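Local coordinates for Ras-related protein Rab-7L1 (Homo sapiens, PDB 6HH2) that binds and hydrolyses GTP as a Rab-family switch in vesicle trafficking, and recruits the kinase LRRK2 to the Golgi complex, stimulating its activity, at residues A[125-130]-A[140-145]. The protein carries 4 engineered substitutions. Residues are numbered along the deposited sequence; the frame is centred on the assembly and turned at random.
Sequences LLANKS and DQIDRF. Engineered in segment 125-130: Ser130 (natural residue Cys). With GDP (guanosine-5'-diphosphate), chain B.
Leu125 and Ala127 meet Ile142 and Phe145 inside a beta-alpha-beta unit of the small-GTPase fold, where strand 123-128 is followed by helix 139-148 and then by strand 153-156. The contact illustrates how one strand can serve two purposes: its side chains pack against a helix, while its C-terminal end and the following loop supply residues to the nucleotide. Strand and helix segments run nearly antiparallel, at 161°, with their axes 10.8 Å apart, and apolar side chains alone bridge the gap. With CG anti to the backbone N (chi1 179°), Leu125 brings its CD2 methyl to the edge of the Phe145 ring, near the ring plane, 3.9 Å from Phe145 CD1. The same methyl also lies 4.1 Å from Ile142 CG2, so a single branch touches both helix residues. Ile142 divides its two arms: CG2 goes to Leu125, while the CG1 arm, anti to its own carbonyl carbon (chi1 -61°), carries CD1 to within 4.1 Å of Ala127 CB. Phe99 and Ser102 of helix 96-112 and Trp154 of strand 153-156 help enclose this apolar layer. Beyond Ala127 comes the guanine-recognition NKxD motif of small GTPases, Asn128 to Asp131, whose Ser130 is engineered. Asn128 OD1 accepts bonds from Thr157 OG1 and Val159 N, and its ND2 donates to Val21 O, holding the amide beside the guanine. The Lys129 side chain, extended beyond CG, passes over one face of the guanine, CG lying 3.5 Å from GDP C6, until NZ hydrogen-bonds the ribose ring oxygen O4' at 3.1 Å.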
ATOM      1  N   LEU A 125       2.390  -6.934   1.247  1.00 18.17           N
ATOM      2  CA  LEU A 125       1.164  -7.631   0.883  1.00 18.07           C
ATOM      3  C   LEU A 125       0.203  -7.635   2.079  1.00 16.59           C
ATOM      4  O   LEU A 125       0.575  -8.123   3.149  1.00 17.34           O
ATOM      5  CB  LEU A 125       1.528  -9.037   0.440  1.00 20.33           C
ATOM      6  CG  LEU A 125       0.348  -9.945   0.031  1.00 17.41           C
ATOM      7  CD1 LEU A 125      -0.281  -9.460  -1.292  1.00 18.24           C
ATOM      8  CD2 LEU A 125       0.836 -11.426  -0.147  1.00 20.98           C
ATOM      9  N   LEU A 126      -0.994  -7.054   1.911  1.00 17.32           N
ATOM     10  CA  LEU A 126      -1.989  -7.013   2.975  1.00 17.91           C
ATOM     11  C   LEU A 126      -3.130  -7.980   2.657  1.00 17.11           C
ATOM     12  O   LEU A 126      -3.850  -7.800   1.656  1.00 17.92           O
ATOM     13  CB  LEU A 126      -2.551  -5.614   3.188  1.00 19.01           C
ATOM     14  CG  LEU A 126      -1.543  -4.531   3.594  1.00 18.09           C
ATOM     15  CD1 LEU A 126      -2.314  -3.304   3.992  1.00 21.27           C
ATOM     16  CD2 LEU A 126      -0.697  -4.961   4.791  1.00 19.42           C
ATOM     17  N   ALA A 127      -3.285  -8.981   3.512  1.00 19.58           N
ATOM     18  CA  ALA A 127      -4.386  -9.946   3.444  1.00 18.14           C
ATOM     19  C   ALA A 127      -5.527  -9.307   4.215  1.00 20.01           C
ATOM     20  O   ALA A 127      -5.690  -9.522   5.434  1.00 22.13           O
ATOM     21  CB  ALA A 127      -3.920 -11.262   4.085  1.00 20.57           C
ATOM     22  N   ASN A 128      -6.315  -8.521   3.493  1.00 19.37           N
ATOM     23  CA  ASN A 128      -7.338  -7.694   4.139  1.00 20.86           C
ATOM     24  C   ASN A 128      -8.653  -8.457   4.285  1.00 20.16           C
ATOM     25  O   ASN A 128      -8.861  -9.508   3.677  1.00 20.91           O
ATOM     26  CB  ASN A 128      -7.533  -6.355   3.382  1.00 18.62           C
ATOM     27  CG  ASN A 128      -8.348  -5.357   4.197  1.00 20.19           C
ATOM     28  OD1 ASN A 128      -8.119  -5.201   5.388  1.00 20.43           O
ATOM     29  ND2 ASN A 128      -9.325  -4.695   3.551  1.00 20.60           N
ATOM     30  N   LYS A 129      -9.564  -7.874   5.080  1.00 20.36           N
ATOM     31  CA  LYS A 129     -10.849  -8.483   5.464  1.00 21.53           C
ATOM     32  C   LYS A 129     -10.651  -9.738   6.313  1.00 24.39           C
ATOM     33  O   LYS A 129     -11.448 -10.680   6.240  1.00 26.15           O
ATOM     34  CB  LYS A 129     -11.788  -8.751   4.271  1.00 22.87           C
ATOM     35  CG  LYS A 129     -11.918  -7.576   3.269  1.00 21.57           C
ATOM     36  CD  LYS A 129     -13.223  -7.686   2.518  1.00 24.65           C
ATOM     37  CE  LYS A 129     -13.211  -6.605   1.448  1.00 24.76           C
ATOM     38  NZ  LYS A 129     -14.561  -6.648   0.703  1.00 27.42           N
ATOM     39  N   SER A 130      -9.570  -9.760   7.117  1.00 23.56           N
ATOM     40  CA  SER A 130      -9.267 -10.908   7.967  1.00 24.84           C
ATOM     41  C   SER A 130     -10.382 -11.216   8.951  1.00 25.94           C
ATOM     42  O   SER A 130     -10.442 -12.342   9.451  1.00 28.46           O
ATOM     43  CB  SER A 130      -7.964 -10.633   8.747  1.00 24.21           C
ATOM     44  OG  SER A 130      -8.175  -9.589   9.710  1.00 28.65           O
ATOM     45  N   ASP A 140      -0.394 -20.397   5.474  1.00 29.59           N
ATOM     46  CA  ASP A 140       0.796 -21.006   4.880  1.00 36.00           C
ATOM     47  C   ASP A 140       0.860 -20.734   3.384  1.00 32.04           C
ATOM     48  O   ASP A 140       1.935 -20.451   2.844  1.00 29.71           O
ATOM     49  CB  ASP A 140       0.864 -22.507   5.174  1.00 40.85           C
ATOM     50  CG  ASP A 140       1.297 -22.818   6.624  1.00 52.38           C
ATOM     51  OD1 ASP A 140       1.754 -21.894   7.352  1.00 54.30           O
ATOM     52  OD2 ASP A 140       1.175 -23.991   7.041  1.00 59.71           O
ATOM     53  N   GLN A 141      -0.319 -20.866   2.797  1.00 29.00           N
ATOM     54  CA  GLN A 141      -0.342 -20.419   1.283  0.66 27.71           C
ATOM     55  C   GLN A 141       0.104 -18.903   1.063  1.00 23.08           C
ATOM     56  O   GLN A 141       0.841 -18.537   0.120  1.00 24.88           O
ATOM     57  CB  GLN A 141      -1.773 -20.581   0.743  0.66 29.95           C
ATOM     58  CG  GLN A 141      -2.136 -21.966   0.170  0.66 33.44           C
ATOM     59  CD  GLN A 141      -3.613 -22.020  -0.235  0.66 35.33           C
ATOM     60  OE1 GLN A 141      -4.409 -21.170   0.187  0.66 32.77           O
ATOM     61  NE2 GLN A 141      -3.977 -23.002  -1.074  0.66 39.00           N
ATOM     62  N   ILE A 142      -0.378 -18.044   1.929  1.00 23.59           N
ATOM     63  CA  ILE A 142       0.025 -16.648   1.763  1.00 23.80           C
ATOM     64  C   ILE A 142       1.526 -16.485   1.925  1.00 22.80           C
ATOM     65  O   ILE A 142       2.176 -15.758   1.159  1.00 22.82           O
ATOM     66  CB  ILE A 142      -0.739 -15.751   2.738  1.00 22.24           C
ATOM     67  CG1 ILE A 142      -2.246 -15.846   2.463  1.00 24.21           C
ATOM     68  CG2 ILE A 142      -0.301 -14.311   2.547  1.00 20.76           C
ATOM     69  CD1 ILE A 142      -3.068 -15.213   3.572  1.00 23.65           C
ATOM     70  N   ASP A 143       2.088 -17.104   2.946  1.00 23.33           N
ATOM     71  CA  ASP A 143       3.525 -16.966   3.176  1.00 22.55           C
ATOM     72  C   ASP A 143       4.337 -17.518   2.022  1.00 22.91           C
ATOM     73  O   ASP A 143       5.319 -16.899   1.607  1.00 24.68           O
ATOM     74  CB  ASP A 143       3.940 -17.627   4.496  1.00 24.00           C
ATOM     75  CG  ASP A 143       5.390 -17.285   4.890  1.00 24.92           C
ATOM     76  OD1 ASP A 143       5.604 -16.075   5.166  1.00 25.60           O
ATOM     77  OD2 ASP A 143       6.247 -18.199   4.859  1.00 27.79           O
ATOM     78  N   ARG A 144       3.991 -18.703   1.516  1.00 23.08           N
ATOM     79  CA  ARG A 144       4.729 -19.241   0.369  1.00 23.68           C
ATOM     80  C   ARG A 144       4.605 -18.314  -0.838  1.00 25.35           C
ATOM     81  O   ARG A 144       5.587 -18.080  -1.553  1.00 26.57           O
ATOM     82  CB  ARG A 144       4.182 -20.619   0.014  1.00 27.96           C
ATOM     83  CG  ARG A 144       4.593 -21.715   1.005  1.00 31.96           C
ATOM     84  CD  ARG A 144       4.400 -23.113   0.421  1.00 49.45           C
ATOM     85  NE  ARG A 144       3.002 -23.371   0.055  1.00 58.99           N
ATOM     86  CZ  ARG A 144       2.067 -23.742   0.932  1.00 62.68           C
ATOM     87  NH1 ARG A 144       2.378 -23.869   2.223  1.00 63.95           N
ATOM     88  NH2 ARG A 144       0.820 -23.963   0.522  1.00 62.30           N
ATOM     89  N   PHE A 145       3.411 -17.769  -1.050  1.00 21.73           N
ATOM     90  CA  PHE A 145       3.191 -16.855  -2.165  1.00 23.10           C
ATOM     91  C   PHE A 145       3.998 -15.576  -1.991  1.00 24.99           C
ATOM     92  O   PHE A 145       4.617 -15.080  -2.939  1.00 23.93           O
ATOM     93  CB  PHE A 145       1.680 -16.563  -2.222  1.00 22.42           C
ATOM     94  CG  PHE A 145       1.251 -15.531  -3.207  1.00 23.93           C
ATOM     95  CD1 PHE A 145       1.270 -14.196  -2.844  1.00 23.80           C
ATOM     96  CD2 PHE A 145       0.723 -15.924  -4.434  1.00 25.64           C
ATOM     97  CE1 PHE A 145       0.799 -13.209  -3.691  1.00 26.10           C
ATOM     98  CE2 PHE A 145       0.215 -14.917  -5.313  1.00 26.15           C
ATOM     99  CZ  PHE A 145       0.291 -13.565  -4.915  1.00 26.47           C
TER
HETATM  100  PB  GDP B 201     -11.684  -0.758  -3.090  1.00 19.62           P
HETATM  101  O1B GDP B 201     -10.470  -1.610  -3.073  1.00 20.35           O
HETATM  102  O2B GDP B 201     -12.632  -1.068  -4.199  1.00 20.71           O
HETATM  103  O3B GDP B 201     -11.386   0.723  -2.969  1.00 19.74           O
HETATM  104  O3A GDP B 201     -12.498  -1.222  -1.742  1.00 21.16           O
HETATM  105  PA  GDP B 201     -13.344  -0.328  -0.733  1.00 22.36           P
HETATM  106  O1A GDP B 201     -12.460   0.417   0.234  1.00 22.99           O
HETATM  107  O2A GDP B 201     -14.341   0.492  -1.540  1.00 23.59           O
HETATM  108  O5' GDP B 201     -14.129  -1.435   0.102  1.00 23.00           O
HETATM  109  C5' GDP B 201     -15.048  -2.321  -0.519  1.00 24.95           C
HETATM  110  C4' GDP B 201     -16.025  -2.848   0.527  1.00 25.22           C
HETATM  111  O4' GDP B 201     -15.274  -3.687   1.466  1.00 23.69           O
HETATM  112  C3' GDP B 201     -16.584  -1.711   1.357  1.00 23.82           C
HETATM  113  O3' GDP B 201     -17.939  -2.087   1.659  1.00 29.53           O
HETATM  114  C2' GDP B 201     -15.741  -1.724   2.617  1.00 24.28           C
HETATM  115  O2' GDP B 201     -16.495  -1.248   3.724  1.00 28.67           O
HETATM  116  C1' GDP B 201     -15.477  -3.198   2.758  1.00 25.39           C
HETATM  117  N9  GDP B 201     -14.247  -3.467   3.512  1.00 23.91           N
HETATM  118  C8  GDP B 201     -13.049  -2.835   3.352  1.00 21.74           C
HETATM  119  N7  GDP B 201     -12.116  -3.370   4.205  1.00 22.27           N
HETATM  120  C5  GDP B 201     -12.748  -4.352   4.891  1.00 24.27           C
HETATM  121  C6  GDP B 201     -12.372  -5.295   5.941  1.00 23.17           C
HETATM  122  O6  GDP B 201     -11.225  -5.294   6.426  1.00 23.46           O
HETATM  123  N1  GDP B 201     -13.324  -6.143   6.348  1.00 23.27           N
HETATM  124  C2  GDP B 201     -14.593  -6.182   5.912  1.00 24.39           C
HETATM  125  N2  GDP B 201     -15.513  -7.082   6.438  1.00 24.94           N
HETATM  126  N3  GDP B 201     -15.008  -5.304   4.968  1.00 23.93           N
HETATM  127  C4  GDP B 201     -14.124  -4.418   4.460  1.00 24.01           C